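Carboxypeptidase Y inhibitor (Saccharomyces cerevisiae, PDB 1WPX) acts as a specific and potent inhibitor of the serine protease carboxypeptidase Y and belongs to the phosphatidylethanolamine-binding protein family. Local coordinates at residues B[14-19]-B[47-52]; B[62-67]-B[164-169]; B[92-97]-B[148-153]. All coordinates share one frame; numbering follows the deposited sequence.

Contact 1. Residues B[14-19]-B[47-52]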
loop_
_atom_site.group_PDB
_atom_site.type_symbol
_atom_site.label_atom_id
_atom_site.label_comp_id
_atom_site.label_asym_id
_atom_site.label_seq_id
_atom_site.Cartn_x
_atom_site.Cartn_y
_atom_site.Cartn_z
ATOM N N ASP B 14 -9.755 -5.644 -11.292
ATOM C CA ASP B 14 -8.385 -5.642 -11.775
ATOM C C ASP B 14 -7.609 -6.859 -11.308
ATOM O O ASP B 14 -6.886 -7.478 -12.091
ATOM C CB ASP B 14 -7.669 -4.362 -11.348
ATOM C CG ASP B 14 -8.220 -3.133 -12.051
ATOM O OD1 ASP B 14 -8.943 -3.306 -13.058
ATOM O OD2 ASP B 14 -7.928 -1.998 -11.612
ATOM N N SER B 15 -7.764 -7.214 -10.041
ATOM C CA SER B 15 -7.077 -8.376 -9.506
ATOM C C SER B 15 -7.559 -9.661 -10.199
ATOM O O SER B 15 -6.743 -10.462 -10.658
ATOM C CB SER B 15 -7.303 -8.471 -7.995
ATOM O OG SER B 15 -6.535 -9.518 -7.421
ATOM N N TYR B 16 -8.877 -9.847 -10.281
ATOM C CA TYR B 16 -9.461 -11.035 -10.911
ATOM C C TYR B 16 -8.962 -11.204 -12.335
ATOM O O TYR B 16 -8.727 -12.323 -12.791
ATOM C CB TYR B 16 -10.986 -10.936 -10.963
ATOM C CG TYR B 16 -11.687 -10.824 -9.629
ATOM C CD1 TYR B 16 -12.884 -10.104 -9.522
ATOM C CD2 TYR B 16 -11.176 -11.435 -8.480
ATOM C CE1 TYR B 16 -13.560 -9.983 -8.308
ATOM C CE2 TYR B 16 -11.846 -11.325 -7.252
ATOM C CZ TYR B 16 -13.041 -10.591 -7.178
ATOM O OH TYR B 16 -13.715 -10.450 -5.985
ATOM N N LYS B 17 -8.826 -10.087 -13.042
ATOM C CA LYS B 17 -8.358 -10.107 -14.420
ATOM C C LYS B 17 -6.905 -10.519 -14.521
ATOM O O LYS B 17 -6.568 -11.500 -15.180
ATOM C CB LYS B 17 -8.519 -8.732 -15.063
ATOM C CG LYS B 17 -9.957 -8.334 -15.325
ATOM C CD LYS B 17 -10.033 -6.966 -15.985
ATOM C CE LYS B 17 -9.213 -6.927 -17.266
ATOM N NZ LYS B 17 -9.259 -5.578 -17.902
ATOM N N LYS B 18 -6.046 -9.761 -13.854
ATOM C CA LYS B 18 -4.615 -10.025 -13.885
ATOM C C LYS B 18 -4.248 -11.461 -13.522
ATOM O O LYS B 18 -3.272 -12.002 -14.042
ATOM C CB LYS B 18 -3.890 -9.050 -12.954
ATOM C CG LYS B 18 -2.381 -9.180 -12.978
ATOM C CD LYS B 18 -1.740 -8.216 -12.007
ATOM C CE LYS B 18 -0.249 -8.460 -11.893
ATOM N NZ LYS B 18 0.379 -7.533 -10.906
ATOM N N HIS B 19 -5.033 -12.080 -12.646
ATOM C CA HIS B 19 -4.753 -13.446 -12.215
ATOM C C HIS B 19 -5.684 -14.495 -12.818
ATOM O O HIS B 19 -5.821 -15.594 -12.277
ATOM C CB HIS B 19 -4.785 -13.506 -10.688
ATOM C CG HIS B 19 -3.823 -12.559 -10.040
ATOM N ND1 HIS B 19 -2.483 -12.846 -9.891
ATOM C CD2 HIS B 19 -3.990 -11.299 -9.574
ATOM C CE1 HIS B 19 -1.866 -11.803 -9.363
ATOM N NE2 HIS B 19 -2.758 -10.851 -9.162
ATOM N N VAL B 47 -6.346 -13.571 3.938
ATOM C CA VAL B 47 -6.263 -13.821 2.512
ATOM C C VAL B 47 -6.610 -12.439 1.970
ATOM O O VAL B 47 -7.714 -11.940 2.184
ATOM C CB VAL B 47 -7.253 -14.947 2.057
ATOM C CG1 VAL B 47 -7.970 -15.506 3.262
ATOM C CG2 VAL B 47 -8.223 -14.441 0.993
ATOM N N ALA B 48 -5.644 -11.809 1.306
ATOM C CA ALA B 48 -5.824 -10.461 0.801
ATOM C C ALA B 48 -5.676 -10.261 -0.704
ATOM O O ALA B 48 -4.796 -9.522 -1.156
ATOM C CB ALA B 48 -4.873 -9.525 1.536
ATOM N N MET B 49 -6.547 -10.894 -1.478
ATOM C CA MET B 49 -6.510 -10.751 -2.927
ATOM C C MET B 49 -5.137 -11.009 -3.541
ATOM O O MET B 49 -4.489 -10.083 -4.032
ATOM C CB MET B 49 -6.978 -9.347 -3.333
ATOM C CG MET B 49 -8.431 -9.032 -2.989
ATOM S SD MET B 49 -9.663 -9.932 -3.980
ATOM C CE MET B 49 -9.588 -9.007 -5.478
ATOM N N GLY B 50 -4.680 -12.257 -3.496
ATOM C CA GLY B 50 -3.406 -12.578 -4.118
ATOM C C GLY B 50 -2.139 -12.714 -3.293
ATOM O O GLY B 50 -1.091 -13.020 -3.852
ATOM N N ASN B 51 -2.198 -12.485 -1.989
ATOM C CA ASN B 51 -0.996 -12.631 -1.188
ATOM C C ASN B 51 -0.646 -14.117 -1.073
ATOM O O ASN B 51 -1.448 -14.985 -1.419
ATOM C CB ASN B 51 -1.199 -12.013 0.193
ATOM C CG ASN B 51 -2.307 -12.677 0.972
ATOM O OD1 ASN B 51 -3.389 -12.941 0.441
ATOM N ND2 ASN B 51 -2.052 -12.940 2.247
ATOM N N THR B 52 0.564 -14.409 -0.617
ATOM C CA THR B 52 1.006 -15.788 -0.470
ATOM C C THR B 52 0.936 -16.168 1.001
ATOM O O THR B 52 1.270 -15.374 1.871
ATOM C CB THR B 52 2.462 -15.973 -0.990
ATOM O OG1 THR B 52 2.489 -15.796 -2.412
ATOM C CG2 THR B 52 2.974 -17.356 -0.670
HETATM O O HOH W 1 -4.396 -8.595 -6.239
#

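Contact 2. Residues B[62-67]-B[164-169]. With SO4 (sulfate ion), chain G.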
loop_
_atom_site.group_PDB
_atom_site.type_symbol
_atom_site.label_atom_id
_atom_site.label_comp_id
_atom_site.label_asym_id
_atom_site.label_seq_id
_atom_site.Cartn_x
_atom_site.Cartn_y
_atom_site.Cartn_z
ATOM N N PRO B 62 -10.978 -21.199 7.730
ATOM C CA PRO B 62 -10.880 -19.762 7.991
ATOM C C PRO B 62 -12.204 -19.104 8.361
ATOM O O PRO B 62 -13.269 -19.698 8.208
ATOM C CB PRO B 62 -10.339 -19.228 6.676
ATOM C CG PRO B 62 -11.064 -20.071 5.687
ATOM C CD PRO B 62 -10.947 -21.464 6.280
ATOM N N GLN B 63 -12.122 -17.869 8.851
ATOM C CA GLN B 63 -13.304 -17.093 9.212
ATOM C C GLN B 63 -13.664 -16.193 8.030
ATOM O O GLN B 63 -12.792 -15.803 7.246
ATOM C CB GLN B 63 -13.024 -16.233 10.433
ATOM C CG GLN B 63 -12.601 -17.014 11.647
ATOM C CD GLN B 63 -12.253 -16.109 12.808
ATOM O OE1 GLN B 63 -13.110 -15.379 13.324
ATOM N NE2 GLN B 63 -10.986 -16.140 13.223
ATOM N N PHE B 64 -14.944 -15.854 7.913
ATOM C CA PHE B 64 -15.411 -15.016 6.814
ATOM C C PHE B 64 -16.239 -13.824 7.280
ATOM O O PHE B 64 -16.831 -13.841 8.357
ATOM C CB PHE B 64 -16.263 -15.847 5.857
ATOM C CG PHE B 64 -15.564 -17.054 5.311
ATOM C CD1 PHE B 64 -14.848 -16.979 4.117
ATOM C CD2 PHE B 64 -15.637 -18.277 5.979
ATOM C CE1 PHE B 64 -14.214 -18.109 3.590
ATOM C CE2 PHE B 64 -15.007 -19.413 5.463
ATOM C CZ PHE B 64 -14.294 -19.327 4.262
ATOM N N GLN B 65 -16.264 -12.787 6.448
ATOM C CA GLN B 65 -17.039 -11.582 6.705
ATOM C C GLN B 65 -17.451 -11.043 5.356
ATOM O O GLN B 65 -16.668 -11.077 4.411
ATOM C CB GLN B 65 -16.227 -10.508 7.433
ATOM C CG GLN B 65 -17.018 -9.205 7.616
ATOM C CD GLN B 65 -16.181 -8.054 8.144
ATOM O OE1 GLN B 65 -15.182 -7.672 7.539
ATOM N NE2 GLN B 65 -16.593 -7.490 9.273
ATOM N N PHE B 66 -18.680 -10.551 5.264
ATOM C CA PHE B 66 -19.184 -9.998 4.015
ATOM C C PHE B 66 -19.530 -8.533 4.214
ATOM O O PHE B 66 -20.261 -8.176 5.128
ATOM C CB PHE B 66 -20.421 -10.765 3.552
ATOM C CG PHE B 66 -21.041 -10.219 2.295
ATOM C CD1 PHE B 66 -20.300 -10.104 1.125
ATOM C CD2 PHE B 66 -22.377 -9.830 2.278
ATOM C CE1 PHE B 66 -20.875 -9.609 -0.044
ATOM C CE2 PHE B 66 -22.964 -9.334 1.111
ATOM C CZ PHE B 66 -22.210 -9.224 -0.051
ATOM N N THR B 67 -18.968 -7.680 3.373
ATOM C CA THR B 67 -19.254 -6.264 3.462
ATOM C C THR B 67 -20.034 -5.894 2.220
ATOM O O THR B 67 -19.544 -6.020 1.098
ATOM C CB THR B 67 -17.965 -5.417 3.533
ATOM O OG1 THR B 67 -17.374 -5.560 4.827
ATOM C CG2 THR B 67 -18.271 -3.953 3.297
ATOM N N TYR B 164 -5.969 -20.417 -4.689
ATOM C CA TYR B 164 -6.983 -20.933 -3.780
ATOM C C TYR B 164 -8.069 -19.870 -3.736
ATOM O O TYR B 164 -7.925 -18.840 -3.070
ATOM C CB TYR B 164 -6.354 -21.182 -2.414
ATOM C CG TYR B 164 -5.391 -22.338 -2.482
ATOM C CD1 TYR B 164 -5.866 -23.650 -2.572
ATOM C CD2 TYR B 164 -4.013 -22.124 -2.574
ATOM C CE1 TYR B 164 -5.001 -24.722 -2.757
ATOM C CE2 TYR B 164 -3.132 -23.192 -2.763
ATOM C CZ TYR B 164 -3.637 -24.489 -2.857
ATOM O OH TYR B 164 -2.796 -25.552 -3.082
ATOM N N VAL B 165 -9.155 -20.135 -4.462
ATOM C CA VAL B 165 -10.259 -19.189 -4.594
ATOM C C VAL B 165 -11.524 -19.387 -3.755
ATOM O O VAL B 165 -12.177 -20.426 -3.816
ATOM C CB VAL B 165 -10.683 -19.098 -6.081
ATOM C CG1 VAL B 165 -11.611 -17.916 -6.298
ATOM C CG2 VAL B 165 -9.447 -18.976 -6.960
ATOM N N PHE B 166 -11.869 -18.361 -2.978
ATOM C CA PHE B 166 -13.083 -18.381 -2.170
ATOM C C PHE B 166 -14.173 -17.656 -2.956
ATOM O O PHE B 166 -13.929 -16.585 -3.518
ATOM C CB PHE B 166 -12.873 -17.666 -0.835
ATOM C CG PHE B 166 -12.001 -18.415 0.122
ATOM C CD1 PHE B 166 -10.669 -18.050 0.305
ATOM C CD2 PHE B 166 -12.512 -19.486 0.852
ATOM C CE1 PHE B 166 -9.860 -18.740 1.205
ATOM C CE2 PHE B 166 -11.711 -20.180 1.752
ATOM C CZ PHE B 166 -10.380 -19.805 1.930
ATOM N N LEU B 167 -15.366 -18.247 -3.004
ATOM C CA LEU B 167 -16.493 -17.646 -3.716
ATOM C C LEU B 167 -17.771 -17.692 -2.882
ATOM O O LEU B 167 -18.119 -18.735 -2.315
ATOM C CB LEU B 167 -16.740 -18.357 -5.051
ATOM C CG LEU B 167 -15.579 -18.427 -6.044
ATOM C CD1 LEU B 167 -14.828 -19.723 -5.833
ATOM C CD2 LEU B 167 -16.098 -18.371 -7.460
ATOM N N LEU B 168 -18.462 -16.556 -2.805
ATOM C CA LEU B 168 -19.703 -16.470 -2.049
ATOM C C LEU B 168 -20.891 -16.403 -3.009
ATOM O O LEU B 168 -20.967 -15.511 -3.857
ATOM C CB LEU B 168 -19.697 -15.233 -1.144
ATOM C CG LEU B 168 -20.927 -15.078 -0.243
ATOM C CD1 LEU B 168 -20.912 -16.177 0.798
ATOM C CD2 LEU B 168 -20.932 -13.719 0.437
ATOM N N TYR B 169 -21.813 -17.354 -2.879
ATOM C CA TYR B 169 -22.993 -17.383 -3.737
ATOM C C TYR B 169 -24.286 -17.184 -2.960
ATOM O O TYR B 169 -24.400 -17.594 -1.806
ATOM C CB TYR B 169 -23.100 -18.717 -4.474
ATOM C CG TYR B 169 -22.057 -18.957 -5.533
ATOM C CD1 TYR B 169 -20.835 -19.549 -5.213
ATOM C CD2 TYR B 169 -22.300 -18.612 -6.864
ATOM C CE1 TYR B 169 -19.879 -19.796 -6.197
ATOM C CE2 TYR B 169 -21.353 -18.847 -7.856
ATOM C CZ TYR B 169 -20.142 -19.445 -7.518
ATOM O OH TYR B 169 -19.210 -19.703 -8.501
HETATM S S SO4 G . -4.672 -29.005 -3.850
HETATM O O1 SO4 G . -5.217 -30.352 -3.609
HETATM O O2 SO4 G . -4.319 -28.386 -2.558
HETATM O O3 SO4 G . -3.470 -29.109 -4.699
HETATM O O4 SO4 G . -5.683 -28.185 -4.539
#

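Contact 3. Residues B[92-97]-B[148-153]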
loop_
_atom_site.group_PDB
_atom_site.type_symbol
_atom_site.label_atom_id
_atom_site.label_comp_id
_atom_site.label_asym_id
_atom_site.label_seq_id
_atom_site.Cartn_x
_atom_site.Cartn_y
_atom_site.Cartn_z
ATOM N N LEU B 92 -20.707 -20.880 0.486
ATOM C CA LEU B 92 -19.301 -20.506 0.491
ATOM C C LEU B 92 -18.484 -21.650 -0.100
ATOM O O LEU B 92 -18.507 -22.773 0.408
ATOM C CB LEU B 92 -18.870 -20.223 1.931
ATOM C CG LEU B 92 -17.739 -19.235 2.199
ATOM C CD1 LEU B 92 -17.787 -18.058 1.231
ATOM C CD2 LEU B 92 -17.888 -18.753 3.626
ATOM N N VAL B 93 -17.764 -21.350 -1.174
ATOM C CA VAL B 93 -16.947 -22.342 -1.864
ATOM C C VAL B 93 -15.449 -22.034 -1.846
ATOM O O VAL B 93 -15.046 -20.879 -1.781
ATOM C CB VAL B 93 -17.386 -22.456 -3.348
ATOM C CG1 VAL B 93 -16.401 -23.314 -4.134
ATOM C CG2 VAL B 93 -18.775 -23.046 -3.430
ATOM N N MET B 94 -14.630 -23.082 -1.888
ATOM C CA MET B 94 -13.182 -22.925 -1.962
ATOM C C MET B 94 -12.677 -23.925 -2.995
ATOM O O MET B 94 -12.858 -25.130 -2.842
ATOM C CB MET B 94 -12.494 -23.193 -0.626
ATOM C CG MET B 94 -11.010 -22.825 -0.671
ATOM S SD MET B 94 -10.087 -23.174 0.843
ATOM C CE MET B 94 -8.633 -23.971 0.163
ATOM N N THR B 95 -12.053 -23.428 -4.053
ATOM C CA THR B 95 -11.555 -24.318 -5.085
ATOM C C THR B 95 -10.167 -23.932 -5.599
ATOM O O THR B 95 -9.748 -22.777 -5.495
ATOM C CB THR B 95 -12.531 -24.371 -6.280
ATOM O OG1 THR B 95 -12.159 -25.443 -7.160
ATOM C CG2 THR B 95 -12.506 -23.049 -7.042
ATOM N N ASP B 96 -9.468 -24.924 -6.150
ATOM C CA ASP B 96 -8.137 -24.748 -6.715
ATOM C C ASP B 96 -8.211 -25.131 -8.195
ATOM O O ASP B 96 -8.432 -26.292 -8.526
ATOM C CB ASP B 96 -7.134 -25.653 -5.985
ATOM C CG ASP B 96 -5.744 -25.627 -6.617
ATOM O OD1 ASP B 96 -5.541 -24.904 -7.616
ATOM O OD2 ASP B 96 -4.848 -26.334 -6.112
ATOM N N PRO B 97 -8.041 -24.158 -9.103
ATOM C CA PRO B 97 -8.103 -24.469 -10.535
ATOM C C PRO B 97 -6.728 -24.846 -11.081
ATOM O O PRO B 97 -6.559 -25.055 -12.287
ATOM C CB PRO B 97 -8.614 -23.172 -11.134
ATOM C CG PRO B 97 -7.870 -22.154 -10.314
ATOM C CD PRO B 97 -7.954 -22.702 -8.887
ATOM N N ILE B 148 -19.112 -30.434 1.514
ATOM C CA ILE B 148 -17.727 -30.879 1.369
ATOM C C ILE B 148 -16.870 -30.270 2.477
ATOM O O ILE B 148 -16.496 -29.101 2.402
ATOM C CB ILE B 148 -17.152 -30.448 0.001
ATOM C CG1 ILE B 148 -17.934 -31.124 -1.132
ATOM C CG2 ILE B 148 -15.676 -30.788 -0.077
ATOM C CD1 ILE B 148 -17.830 -32.635 -1.150
ATOM N N GLU B 149 -16.556 -31.059 3.501
ATOM C CA GLU B 149 -15.753 -30.563 4.616
ATOM C C GLU B 149 -14.468 -29.874 4.151
ATOM O O GLU B 149 -13.928 -30.184 3.088
ATOM C CB GLU B 149 -15.432 -31.699 5.599
ATOM C CG GLU B 149 -14.692 -32.907 5.014
ATOM C CD GLU B 149 -15.490 -33.673 3.949
ATOM O OE1 GLU B 149 -16.728 -33.814 4.097
ATOM O OE2 GLU B 149 -14.868 -34.155 2.969
ATOM N N TYR B 150 -13.992 -28.925 4.952
ATOM C CA TYR B 150 -12.790 -28.173 4.621
ATOM C C TYR B 150 -11.510 -28.994 4.591
ATOM O O TYR B 150 -11.286 -29.861 5.434
ATOM C CB TYR B 150 -12.585 -27.025 5.612
ATOM C CG TYR B 150 -11.346 -26.198 5.329
ATOM C CD1 TYR B 150 -11.356 -25.205 4.350
ATOM C CD2 TYR B 150 -10.156 -26.421 6.023
ATOM C CE1 TYR B 150 -10.211 -24.449 4.066
ATOM C CE2 TYR B 150 -9.007 -25.676 5.748
ATOM C CZ TYR B 150 -9.043 -24.690 4.769
ATOM O OH TYR B 150 -7.923 -23.936 4.492
ATOM N N MET B 151 -10.669 -28.685 3.612
ATOM C CA MET B 151 -9.372 -29.322 3.457
ATOM C C MET B 151 -8.399 -28.249 2.968
ATOM O O MET B 151 -8.570 -27.701 1.879
ATOM C CB MET B 151 -9.438 -30.455 2.443
ATOM C CG MET B 151 -8.178 -31.288 2.437
ATOM S SD MET B 151 -8.226 -32.637 1.265
ATOM C CE MET B 151 -7.235 -31.922 -0.066
ATOM N N GLY B 152 -7.392 -27.945 3.784
ATOM C CA GLY B 152 -6.417 -26.929 3.431
ATOM C C GLY B 152 -5.566 -27.218 2.207
ATOM O O GLY B 152 -5.603 -28.322 1.663
ATOM N N PRO B 153 -4.772 -26.233 1.751
ATOM C CA PRO B 153 -3.913 -26.410 0.578
ATOM C C PRO B 153 -2.912 -27.535 0.791
ATOM O O PRO B 153 -2.388 -27.726 1.900
ATOM C CB PRO B 153 -3.223 -25.053 0.442
ATOM C CG PRO B 153 -4.189 -24.112 1.068
ATOM C CD PRO B 153 -4.637 -24.870 2.287
#

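Contact 1. Residues B[14-19]-B[47-52]
M49 reaches out of its loop to the end of helix 8-18, and the methyl CE does most of the touching: it lies 3.4 Å from S15 CB and 3.7 Å from Y16 CE2. Methionine suits the place because its chain is long and flexible. With CG beside the backbone N (chi1 -64°) and further bends at the next two bonds, the thioether end settles against both the small serine and the tyrosine ring. The sulfur adds a Met-aromatic contact, M49 SD standing 5.2 Å from the centroid of the Y16 ring and approaching it obliquely. An aromatic side chain of the other protein chain in the assembly also packs on M49. Beside this apolar packing the contact is looser, and one bound water takes up the polar side between S15 and M49, accepting from S15 OG at 2.6 Å and donating to M49 O at 2.7 Å. Serine fits here because it is small enough to let the methyl in and has a hydroxyl for the water. Replacing Y16 by an alanine would probably leave M49 CE without its aromatic wall and S212 O without the hydroxyl it pairs with. The loop is fixed to strand 208-217 by M49 N to N213 OD1 and a backbone bond between G50 and F214, while Y16 packs on I21 and L22 of helix 21-24.

Contact 2. Residues B[62-67]-B[164-169]
F64 drives the edge of its ring toward the face of F166 in an offset edge-to-face pair, with centroids 5.4 Å apart and planes at 73°. The leading atom is CE1 of F64, 3.5 Å from F166 CD2, and CZ follows it against the same flank of the ring. F64 turns its CG beside the backbone N (chi1 -56°), which sends the ring toward strand 162-170. P62 adds its CG, 3.8 Å from F166 CZ; just before strand 63-69, a rigid proline ring offers a compact apolar surface. Further along, L168 lays its methyl CD2 over one face of F66, displaced toward the rim, in a CH-pi contact 4.1 Å from the ring centroid. A branched leucine can offer one methyl to a flat ring in this way.

These groups are positioned by the strands that bear them, which are not paired with each other: through backbone hydrogen bonds, Q63 and Q65 pair with E40 and A38 of strand 35-40, and Y164 with F215 of strand 208-217. M94 and L92 of strand 90-96 back the cluster, M94 against F166 and L92 against both F64 and L168.

At the far end Y164 OH donates to O2 of a sulfate at 3.3 Å. This ion, probably from the crystallisation liquor, is also held by H112 NE2 and A154 N, consistent with the anion-binding pocket of this family. The bond is long, and the sulfate lies beside the ring edge. Between the strands themselves the chemistry is purely apolar, so their association rests on ring and methyl packing in a buried interior.

Contact 3. Residues B[92-97]-B[148-153]
M94 and Y150 form a Met-aromatic contact within the antiparallel beta fold of the phosphatidylethanolamine-binding protein family, joining strand 90-96 to the loop after strand 145-148. The sulfur meets the ring at its edge: M94 SD is 3.5 Å from Y150 CE1 and 4.8 Å from the ring centroid, 73° off the normal, so the sulfur lies near the ring plane, facing the C-H edge at CE1. M94 gets there by a straight start, with CG anti to the backbone N (chi1 -172°) and the next bond extended as well, which spans the distance from the strand before the chain bends at its end. An unbranched thioether can make this crossing, and it brings a polarisable sulfur to set against a ring edge.

Tyrosine fits the other side because its ring edge meets the buried methionine while its hydroxyl finds polar partners: Y150 OH is hydrogen-bonded to A58 O and to Y41 OH, which together anchor the ring's far end. M94 is also flanked by H112 and L113 of strand 110-120. Beyond the sulfur, the methyl M94 CE comes to 4.1 Å from M151 O, a carbonyl oxygen that is hydrogen-bonded to H112 ND1.

From the N terminus, contact 1 closes first, bringing the end of helix 8-18 to the loop after strand 45-47; it is complete before the other two begin. Contact 2 then opens on strand 63-69 and closes a long loop on strand 162-170, and contact 3, from 92-97 to 148-153, is nested inside it. Strands 90-96 and 162-170 are sheet neighbours, so contacts 2 and 3 are joined through the sheet: L167 O probably bonds to V93 N (2.9 Å), and P153 packs on Y164. Contact 1 touches contact 2 more lightly, through V47 and F166, whereas contacts 1 and 3 do not meet, their centres lying about 17 Å apart.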